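Local coordinates for protein major pollen allergen Pla l 1 (Plantago lanceolata, PDB 4Z8W) that is a major plantain pollen allergen of the Ole e 1 family, a secreted beta-rich protein that probably binds zinc, at residues L78-I89 and P119-D127; V67-K77 and T99-N107. All coordinates share one frame; numbering follows the deposited sequence.

Following the chain from its N terminus, strand 62-68 leads through the loop 69-73 into strand 74-80, which serves both contacts: its first half belongs to contact 2, its end to contact 1. The chain then loops through 81-89 and returns at 99-107 beside 67-77, closing contact 2. Past strand 100-102 it runs into strand 114-123, whose end meets 78-89 and closes contact 1. The two loops therefore cross. Contact 2 pairs neighbouring strands of the antiparallel sheet; contact 1 ties that sheet to the mixed one, to which strand 114-123 belongs. Their centres lie about 24 Å apart, yet Leu120 of contact 1 packs on Ser100 of contact 2.

Contact 1. Residues L78-I89 and P119-D127; sequences LVKSSRPDCSEI and PLSFRAKTD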
loop_
_atom_site.group_PDB
_atom_site.type_symbol
_atom_site.label_atom_id
_atom_site.label_comp_id
_atom_site.label_asym_id
_atom_site.label_seq_id
_atom_site.Cartn_x
_atom_site.Cartn_y
_atom_site.Cartn_z
ATOM N N LEU A 78 -3.641 2.286 -2.461
ATOM C CA LEU A 78 -3.436 3.733 -2.256
ATOM C C LEU A 78 -4.817 4.388 -2.443
ATOM O O LEU A 78 -5.614 3.894 -3.212
ATOM C CB LEU A 78 -2.544 4.316 -3.336
ATOM C CG LEU A 78 -1.096 3.810 -3.337
ATOM C CD1 LEU A 78 -0.313 4.425 -4.509
ATOM C CD2 LEU A 78 -0.459 4.077 -1.986
ATOM N N VAL A 79 -5.123 5.429 -1.685
ATOM C CA VAL A 79 -6.414 6.145 -1.984
ATOM C C VAL A 79 -6.075 7.620 -2.277
ATOM O O VAL A 79 -6.354 8.117 -3.391
ATOM C CB VAL A 79 -7.385 6.127 -0.779
ATOM C CG1 VAL A 79 -8.691 6.846 -1.151
ATOM C CG2 VAL A 79 -7.583 4.696 -0.221
ATOM N N LYS A 80 -5.460 8.309 -1.321
ATOM C CA LYS A 80 -5.093 9.706 -1.525
ATOM C C LYS A 80 -3.628 10.069 -1.287
ATOM O O LYS A 80 -3.006 9.770 -0.240
ATOM C CB LYS A 80 -5.872 10.655 -0.564
ATOM C CG LYS A 80 -7.406 10.586 -0.608
ATOM C CD LYS A 80 -8.002 10.904 -1.999
ATOM C CE LYS A 80 -9.488 11.330 -1.841
ATOM N NZ LYS A 80 -10.109 11.425 -3.222
ATOM N N SER A 81 -3.128 10.890 -2.202
ATOM C CA SER A 81 -1.803 11.471 -2.081
ATOM C C SER A 81 -1.831 12.798 -1.285
ATOM O O SER A 81 -2.805 13.589 -1.408
ATOM C CB SER A 81 -1.267 11.730 -3.508
ATOM O OG SER A 81 0.017 12.382 -3.409
ATOM N N SER A 82 -0.779 13.068 -0.511
ATOM C CA SER A 82 -0.629 14.403 0.054
ATOM C C SER A 82 0.202 15.364 -0.832
ATOM O O SER A 82 0.489 16.473 -0.399
ATOM C CB SER A 82 0.078 14.321 1.376
ATOM O OG SER A 82 1.295 13.696 1.105
ATOM N N ARG A 83 0.578 14.948 -2.046
ATOM C CA ARG A 83 1.404 15.794 -2.946
ATOM C C ARG A 83 0.703 15.951 -4.236
ATOM O O ARG A 83 0.583 14.993 -5.012
ATOM C CB ARG A 83 2.759 15.200 -3.202
ATOM C CG ARG A 83 3.679 15.356 -2.033
ATOM C CD ARG A 83 4.966 14.641 -2.384
ATOM N NE ARG A 83 5.595 15.247 -3.550
ATOM C CZ ARG A 83 6.811 14.930 -4.005
ATOM N NH1 ARG A 83 7.592 14.028 -3.383
ATOM N NH2 ARG A 83 7.265 15.544 -5.068
ATOM N N PRO A 84 0.202 17.177 -4.501
ATOM C CA PRO A 84 -0.620 17.283 -5.724
ATOM C C PRO A 84 0.270 17.072 -6.976
ATOM O O PRO A 84 -0.215 16.567 -7.977
ATOM C CB PRO A 84 -1.200 18.715 -5.642
ATOM C CG PRO A 84 -0.824 19.248 -4.247
ATOM C CD PRO A 84 0.438 18.502 -3.871
ATOM N N ASP A 85 1.558 17.342 -6.870
ATOM C CA ASP A 85 2.493 17.015 -7.957
ATOM C C ASP A 85 2.832 15.482 -8.071
ATOM O O ASP A 85 3.589 15.069 -8.938
ATOM C CB ASP A 85 3.778 17.813 -7.712
ATOM C CG ASP A 85 4.428 17.443 -6.414
ATOM O OD1 ASP A 85 3.671 17.258 -5.452
ATOM O OD2 ASP A 85 5.674 17.355 -6.333
ATOM N N CYS A 86 2.307 14.657 -7.180
ATOM C CA CYS A 86 2.676 13.247 -7.232
ATOM C C CYS A 86 1.448 12.437 -6.773
ATOM O O CYS A 86 1.458 11.895 -5.658
ATOM C CB CYS A 86 3.921 13.028 -6.371
ATOM S SG CYS A 86 4.649 11.349 -6.634
ATOM N N SER A 87 0.433 12.326 -7.638
ATOM C CA SER A 87 -0.847 11.699 -7.280
ATOM C C SER A 87 -1.355 10.706 -8.314
ATOM O O SER A 87 -2.472 10.197 -8.139
ATOM C CB SER A 87 -1.917 12.747 -7.034
ATOM O OG SER A 87 -2.041 13.699 -8.120
ATOM N N GLU A 88 -0.577 10.365 -9.366
ATOM C CA GLU A 88 -1.078 9.277 -10.245
ATOM C C GLU A 88 -0.994 8.019 -9.479
ATOM O O GLU A 88 -0.042 7.856 -8.728
ATOM C CB GLU A 88 -0.241 9.004 -11.524
ATOM C CG GLU A 88 -0.265 10.128 -12.484
ATOM C CD GLU A 88 0.463 9.806 -13.765
ATOM O OE1 GLU A 88 1.287 8.845 -13.822
ATOM O OE2 GLU A 88 0.238 10.602 -14.706
ATOM N N ILE A 89 -1.930 7.108 -9.779
ATOM C CA ILE A 89 -1.887 5.720 -9.401
ATOM C C ILE A 89 -1.698 4.944 -10.719
ATOM O O ILE A 89 -2.611 4.752 -11.527
ATOM C CB ILE A 89 -3.175 5.266 -8.658
ATOM C CG1 ILE A 89 -3.310 6.067 -7.358
ATOM C CG2 ILE A 89 -3.141 3.736 -8.432
ATOM C CD1 ILE A 89 -4.583 5.889 -6.485
ATOM N N PRO A 119 5.971 -2.344 -0.959
ATOM C CA PRO A 119 5.750 -0.845 -1.016
ATOM C C PRO A 119 4.865 -0.433 -2.199
ATOM O O PRO A 119 4.744 -1.161 -3.174
ATOM C CB PRO A 119 7.175 -0.270 -1.157
ATOM C CG PRO A 119 8.031 -1.412 -1.598
ATOM C CD PRO A 119 7.408 -2.704 -1.081
ATOM N N LEU A 120 4.174 0.682 -2.065
ATOM C CA LEU A 120 3.355 1.240 -3.143
ATOM C C LEU A 120 3.877 2.633 -3.452
ATOM O O LEU A 120 4.483 3.273 -2.594
ATOM C CB LEU A 120 1.884 1.381 -2.678
ATOM C CG LEU A 120 1.148 0.049 -2.441
ATOM C CD1 LEU A 120 0.010 0.245 -1.428
ATOM C CD2 LEU A 120 0.706 -0.525 -3.768
ATOM N N SER A 121 3.630 3.117 -4.652
ATOM C CA SER A 121 3.986 4.480 -4.978
ATOM C C SER A 121 2.876 5.235 -5.752
ATOM O O SER A 121 2.205 4.695 -6.619
ATOM C CB SER A 121 5.334 4.490 -5.797
ATOM O OG SER A 121 5.145 3.753 -7.028
ATOM N N PHE A 122 2.717 6.498 -5.438
ATOM C CA PHE A 122 2.145 7.435 -6.377
ATOM C C PHE A 122 3.248 7.901 -7.373
ATOM O O PHE A 122 4.435 7.766 -7.124
ATOM C CB PHE A 122 1.673 8.666 -5.581
ATOM C CG PHE A 122 0.441 8.426 -4.748
ATOM C CD1 PHE A 122 -0.796 8.232 -5.369
ATOM C CD2 PHE A 122 0.524 8.303 -3.355
ATOM C CE1 PHE A 122 -1.957 7.955 -4.625
ATOM C CE2 PHE A 122 -0.640 8.092 -2.593
ATOM C CZ PHE A 122 -1.877 7.951 -3.218
ATOM N N ARG A 123 2.835 8.519 -8.475
ATOM C CA ARG A 123 3.782 8.848 -9.538
ATOM C C ARG A 123 3.658 10.307 -9.985
ATOM O O ARG A 123 2.584 10.814 -10.053
ATOM C CB ARG A 123 3.639 7.841 -10.683
ATOM C CG ARG A 123 4.678 8.106 -11.828
ATOM C CD ARG A 123 4.545 6.999 -12.874
ATOM N NE ARG A 123 3.281 7.004 -13.567
ATOM C CZ ARG A 123 2.957 6.115 -14.505
ATOM N NH1 ARG A 123 3.778 5.081 -14.776
ATOM N NH2 ARG A 123 1.820 6.223 -15.128
ATOM N N ALA A 124 4.802 10.979 -10.147
ATOM C CA ALA A 124 4.865 12.300 -10.638
ATOM C C ALA A 124 4.444 12.400 -12.119
ATOM O O ALA A 124 4.367 11.403 -12.844
ATOM C CB ALA A 124 6.259 12.905 -10.384
ATOM N N LYS A 125 4.202 13.627 -12.557
ATOM C CA LYS A 125 3.802 13.916 -13.908
ATOM C C LYS A 125 5.037 14.128 -14.780
ATOM O O LYS A 125 4.904 14.211 -15.972
ATOM C CB LYS A 125 3.001 15.240 -13.936
ATOM C CG LYS A 125 1.992 15.362 -12.791
ATOM C CD LYS A 125 1.043 16.537 -12.989
ATOM C CE LYS A 125 -0.172 16.053 -13.726
ATOM N NZ LYS A 125 -1.170 17.132 -13.656
ATOM N N THR A 126 6.186 14.307 -14.185
ATOM C CA THR A 126 7.400 14.618 -14.968
ATOM C C THR A 126 8.409 13.497 -14.756
ATOM O O THR A 126 8.200 12.657 -13.886
ATOM C CB THR A 126 8.066 15.908 -14.426
ATOM O OG1 THR A 126 8.192 15.772 -13.026
ATOM C CG2 THR A 126 7.163 17.155 -14.668
ATOM N N ASP A 127 9.510 13.527 -15.501
ATOM C CA ASP A 127 10.678 12.705 -15.232
ATOM C C ASP A 127 11.794 13.483 -14.588
ATOM O O ASP A 127 12.402 14.272 -15.230
ATOM C CB ASP A 127 11.210 12.086 -16.551
ATOM C CG ASP A 127 10.373 10.884 -17.039
ATOM O OD1 ASP A 127 9.983 10.014 -16.239
ATOM O OD2 ASP A 127 10.150 10.779 -18.261
HETATM O O HOH W 1 4.991 16.068 -11.126
HETATM O O HOH W 2 0.950 13.349 -10.358
#
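The buried Leu120 and Leu78 pass each other with opposed directions, Leu78 CD2 3.6 Å from Leu120 CB. Next comes Phe122, a large flat ring that residues of 78-81 cover on both faces. Leu78 CD1 sits over the centre of one face, 3.8 Å from the ring centroid, and Ser81 CB covers the opposite face at 3.6 Å, two CH-pi contacts that hold the ring between them. Glu88 O lies at its edge, and Ile89 runs alongside, CG1 3.6 Å from Phe122 CE1. Ser81 is small enough to bring CB down over the ring centre while its OG, anti to the backbone N (chi1 177°), accepts from Arg83 N in an ST turn and donates to Cys86 O. Strands 78-80 and 120-123 belong to the two sheets that pack together in this Ole e 1-like fold; their axes, 8.7 Å apart and 43° from parallel, meet through Leu78, Leu120 and Phe122. The returning loop instead forms a single antiparallel bridge: Arg123 N donates to Glu88 O and Glu88 N to Arg123 O. Arg123 also grips Glu88 OE1 side-on, through NE (2.7 Å) and NH2 (3.0 Å), the carboxylate and guanidinium planes 63° apart. Glu88 and His21 are both zinc-binding residues, and Glu88 OE2 makes a weak hydrogen bond to His21 NE2. Ala124, small, fits beside Cys86, whose SG is disulfide-bonded to Cys17, and at Lys125 a water joins the backbone N to Asp85 O.

Contact 2. Residues V67-K77 and T99-N107; sequences VVGYHEDCEIK and TSKVDLSKN. With ZN (zinc ion), chain B.
This is an antiparallel pairing at the outer edge of a four-stranded sheet, where strand 100-102 lies along strand 74-77 and the chain beyond it follows the strand end and loop of 67-73. Ile76 and Ser100 form the hydrogen-bonded pair, Ile76 N to Ser100 O at 2.8 Å and Ser100 N to Ile76 O at 2.9 Å. Glu75 and Lys101, a non-hydrogen-bonded pair, run alongside each other on the more polar face, pointing the same way; Lys101 CE comes 3.4 Å from Glu75 OE2, but the charged ends stay beyond salt-bridge range, and Lys101 NZ hydrogen-bonds to Thr99 OG1. The other face turns inward, and there Cys74, Ile76 and Val102 pack together, Val102 CG1 wedging between Cys74 CB and Ile76 CD1, while Ser100 OG is hydrogen-bonded to Lys118 O. Leu104 reaches deeper, its CD1 meeting Cys74 SG at 3.8 Å and, tip to tip, Val67 CG1. Val11 of strand 8-18 touches both Ile76 and Leu104, so this face lines the core between the two packed sheets of the Ole e 1-like fold, and Cys74 adds a disulfide to Cys42 of the neighbouring strand. Before the strand, His71 N donates to Leu104 O. Lys106 lays its aliphatic part over one face of the Tyr70 ring, CB 3.6 Å from the centroid. Glu72, bent at chi2 (-66°), brings OE2 back to Ser105 OG at 2.7 Å on the syn side; two waters bridge the same oxygen to Lys106 N and, weakly, to Asn107 ND2. Asp73 points away from 99-107 and binds the zinc ion through OD1 at 2.0 Å; Asp45 binds the same ion.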
loop_
_atom_site.group_PDB
_atom_site.type_symbol
_atom_site.label_atom_id
_atom_site.label_comp_id
_atom_site.label_asym_id
_atom_site.label_seq_id
_atom_site.Cartn_x
_atom_site.Cartn_y
_atom_site.Cartn_z
ATOM N N VAL A 67 -5.372 -4.310 13.036
ATOM C CA VAL A 67 -6.437 -5.177 12.485
ATOM C C VAL A 67 -6.922 -6.075 13.639
ATOM O O VAL A 67 -6.120 -6.504 14.430
ATOM C CB VAL A 67 -5.803 -6.045 11.396
ATOM C CG1 VAL A 67 -6.708 -7.239 10.976
ATOM C CG2 VAL A 67 -5.449 -5.101 10.203
ATOM N N VAL A 68 -8.212 -6.320 13.733
ATOM C CA VAL A 68 -8.715 -7.249 14.750
ATOM C C VAL A 68 -9.190 -8.501 14.013
ATOM O O VAL A 68 -9.976 -8.401 13.052
ATOM C CB VAL A 68 -9.923 -6.622 15.484
ATOM C CG1 VAL A 68 -10.410 -7.530 16.643
ATOM C CG2 VAL A 68 -9.579 -5.201 15.975
ATOM N N GLY A 69 -8.741 -9.660 14.454
ATOM C CA GLY A 69 -9.294 -10.932 13.942
ATOM C C GLY A 69 -8.420 -11.431 12.789
ATOM O O GLY A 69 -7.581 -10.664 12.259
ATOM N N TYR A 70 -8.581 -12.702 12.414
ATOM C CA TYR A 70 -7.866 -13.218 11.235
ATOM C C TYR A 70 -8.711 -12.863 10.002
ATOM O O TYR A 70 -9.938 -12.668 10.129
ATOM C CB TYR A 70 -7.624 -14.742 11.324
ATOM C CG TYR A 70 -6.752 -15.172 12.487
ATOM C CD1 TYR A 70 -5.364 -15.164 12.395
ATOM C CD2 TYR A 70 -7.351 -15.633 13.698
ATOM C CE1 TYR A 70 -4.577 -15.596 13.476
ATOM C CE2 TYR A 70 -6.588 -16.068 14.775
ATOM C CZ TYR A 70 -5.216 -16.046 14.654
ATOM O OH TYR A 70 -4.463 -16.477 15.704
ATOM N N HIS A 71 -8.096 -12.766 8.814
ATOM C CA HIS A 71 -8.905 -12.451 7.618
ATOM C C HIS A 71 -8.337 -13.120 6.425
ATOM O O HIS A 71 -7.209 -13.615 6.462
ATOM C CB HIS A 71 -9.063 -10.922 7.358
ATOM C CG HIS A 71 -9.667 -10.159 8.499
ATOM N ND1 HIS A 71 -11.014 -9.875 8.595
ATOM C CD2 HIS A 71 -9.097 -9.652 9.625
ATOM C CE1 HIS A 71 -11.252 -9.231 9.728
ATOM N NE2 HIS A 71 -10.110 -9.095 10.376
ATOM N N GLU A 72 -9.145 -13.184 5.364
ATOM C CA GLU A 72 -8.711 -13.728 4.059
ATOM C C GLU A 72 -9.040 -12.699 2.996
ATOM O O GLU A 72 -9.916 -11.793 3.229
ATOM C CB GLU A 72 -9.449 -15.095 3.730
ATOM C CG GLU A 72 -9.205 -16.265 4.727
ATOM C CD GLU A 72 -7.753 -16.822 4.795
ATOM O OE1 GLU A 72 -6.894 -16.394 4.002
ATOM O OE2 GLU A 72 -7.463 -17.732 5.633
ATOM N N ASP A 73 -8.311 -12.802 1.887
ATOM C CA ASP A 73 -8.545 -12.021 0.666
ATOM C C ASP A 73 -8.387 -10.566 1.036
ATOM O O ASP A 73 -9.266 -9.752 0.777
ATOM C CB ASP A 73 -9.926 -12.265 0.019
ATOM C CG ASP A 73 -10.278 -13.729 -0.070
ATOM O OD1 ASP A 73 -9.435 -14.524 -0.460
ATOM O OD2 ASP A 73 -11.418 -14.098 0.235
ATOM N N CYS A 74 -7.220 -10.254 1.600
ATOM C CA CYS A 74 -6.922 -8.905 2.047
ATOM C C CYS A 74 -5.904 -8.216 1.169
ATOM O O CYS A 74 -4.853 -8.827 0.818
ATOM C CB CYS A 74 -6.333 -8.983 3.451
ATOM S SG CYS A 74 -7.478 -9.672 4.652
ATOM N N GLU A 75 -6.107 -6.926 0.919
ATOM C CA GLU A 75 -5.101 -6.169 0.224
ATOM C C GLU A 75 -5.146 -4.704 0.507
ATOM O O GLU A 75 -6.213 -4.159 0.902
ATOM C CB GLU A 75 -5.109 -6.435 -1.301
ATOM C CG GLU A 75 -6.315 -5.872 -1.993
ATOM C CD GLU A 75 -6.565 -6.554 -3.357
ATOM O OE1 GLU A 75 -7.235 -5.935 -4.185
ATOM O OE2 GLU A 75 -6.142 -7.705 -3.577
ATOM N N ILE A 76 -3.983 -4.068 0.350
ATOM C CA ILE A 76 -3.814 -2.643 0.641
ATOM C C ILE A 76 -3.790 -1.846 -0.670
ATOM O O ILE A 76 -2.974 -2.141 -1.592
ATOM C CB ILE A 76 -2.595 -2.324 1.518
ATOM C CG1 ILE A 76 -2.724 -2.933 2.908
ATOM C CG2 ILE A 76 -2.519 -0.798 1.791
ATOM C CD1 ILE A 76 -2.371 -4.400 2.935
ATOM N N LYS A 77 -4.658 -0.817 -0.766
ATOM C CA LYS A 77 -4.623 0.108 -1.933
ATOM C C LYS A 77 -4.299 1.554 -1.553
ATOM O O LYS A 77 -4.581 1.974 -0.435
ATOM C CB LYS A 77 -5.929 0.016 -2.767
ATOM C CG LYS A 77 -7.204 0.550 -2.078
ATOM C CD LYS A 77 -8.425 0.256 -2.999
ATOM C CE LYS A 77 -9.757 0.644 -2.361
ATOM N NZ LYS A 77 -9.633 1.933 -1.621
ATOM N N THR A 99 -2.115 -3.598 -5.932
ATOM C CA THR A 99 -2.420 -3.470 -4.495
ATOM C C THR A 99 -1.366 -4.350 -3.831
ATOM O O THR A 99 -0.793 -5.238 -4.511
ATOM C CB THR A 99 -3.850 -3.956 -4.143
ATOM O OG1 THR A 99 -3.948 -5.306 -4.524
ATOM C CG2 THR A 99 -4.915 -3.193 -4.905
ATOM N N SER A 100 -1.119 -4.130 -2.525
ATOM C CA SER A 100 -0.212 -4.972 -1.773
ATOM C C SER A 100 -0.984 -6.036 -1.009
ATOM O O SER A 100 -1.794 -5.712 -0.148
ATOM C CB SER A 100 0.685 -4.148 -0.818
ATOM O OG SER A 100 1.607 -3.437 -1.623
ATOM N N LYS A 101 -0.672 -7.307 -1.265
ATOM C CA LYS A 101 -1.383 -8.354 -0.580
ATOM C C LYS A 101 -0.795 -8.519 0.824
ATOM O O LYS A 101 0.387 -8.284 1.069
ATOM C CB LYS A 101 -1.226 -9.694 -1.356
ATOM C CG LYS A 101 -2.263 -9.866 -2.486
ATOM C CD LYS A 101 -2.450 -8.625 -3.290
ATOM C CE LYS A 101 -3.089 -8.894 -4.657
ATOM N NZ LYS A 101 -2.386 -7.935 -5.553
ATOM N N VAL A 102 -1.598 -9.027 1.714
ATOM C CA VAL A 102 -1.115 -9.315 3.041
ATOM C C VAL A 102 -1.721 -10.638 3.455
ATOM O O VAL A 102 -2.843 -10.984 3.053
ATOM C CB VAL A 102 -1.468 -8.193 4.062
ATOM C CG1 VAL A 102 -2.975 -7.969 4.181
ATOM C CG2 VAL A 102 -0.815 -8.397 5.417
ATOM N N ASP A 103 -0.977 -11.343 4.304
ATOM C CA ASP A 103 -1.400 -12.631 4.893
ATOM C C ASP A 103 -1.818 -12.402 6.333
ATOM O O ASP A 103 -0.982 -12.154 7.203
ATOM C CB ASP A 103 -0.239 -13.641 4.819
ATOM C CG ASP A 103 -0.473 -14.901 5.662
ATOM O OD1 ASP A 103 -1.636 -15.186 6.056
ATOM O OD2 ASP A 103 0.544 -15.629 5.897
ATOM N N LEU A 104 -3.115 -12.517 6.572
ATOM C CA LEU A 104 -3.679 -12.412 7.920
ATOM C C LEU A 104 -4.399 -13.747 8.245
ATOM O O LEU A 104 -5.351 -13.766 9.064
ATOM C CB LEU A 104 -4.694 -11.239 8.053
ATOM C CG LEU A 104 -4.010 -9.846 7.780
ATOM C CD1 LEU A 104 -5.088 -8.774 7.513
ATOM C CD2 LEU A 104 -3.088 -9.389 8.946
ATOM N N SER A 105 -3.936 -14.836 7.603
ATOM C CA SER A 105 -4.603 -16.162 7.762
ATOM C C SER A 105 -4.200 -16.808 9.087
ATOM O O SER A 105 -2.974 -16.820 9.467
ATOM C CB SER A 105 -4.228 -17.139 6.612
ATOM O OG SER A 105 -5.038 -18.327 6.607
ATOM N N LYS A 106 -5.215 -17.324 9.790
ATOM C CA LYS A 106 -5.031 -18.207 10.941
ATOM C C LYS A 106 -4.308 -19.508 10.599
ATOM O O LYS A 106 -3.647 -20.107 11.469
ATOM C CB LYS A 106 -6.421 -18.534 11.521
ATOM C CG LYS A 106 -6.443 -19.368 12.806
ATOM C CD LYS A 106 -7.860 -19.955 12.980
ATOM C CE LYS A 106 -7.928 -21.076 14.023
ATOM N NZ LYS A 106 -7.779 -20.486 15.389
ATOM N N ASN A 107 -4.388 -19.944 9.329
ATOM C CA ASN A 107 -4.000 -21.305 8.981
ATOM C C ASN A 107 -2.527 -21.623 8.689
ATOM O O ASN A 107 -2.213 -22.564 7.947
ATOM C CB ASN A 107 -4.923 -21.837 7.853
ATOM C CG ASN A 107 -6.361 -21.497 8.115
ATOM O OD1 ASN A 107 -6.842 -21.692 9.231
ATOM N ND2 ASN A 107 -7.073 -21.033 7.073
HETATM ZN ZN ZN B . -10.250 -16.365 -0.556
HETATM O O HOH W 3 -4.990 -13.491 4.721
HETATM O O HOH W 4 -7.893 -17.289 8.375
HETATM O O HOH W 5 -9.211 -19.824 5.673
#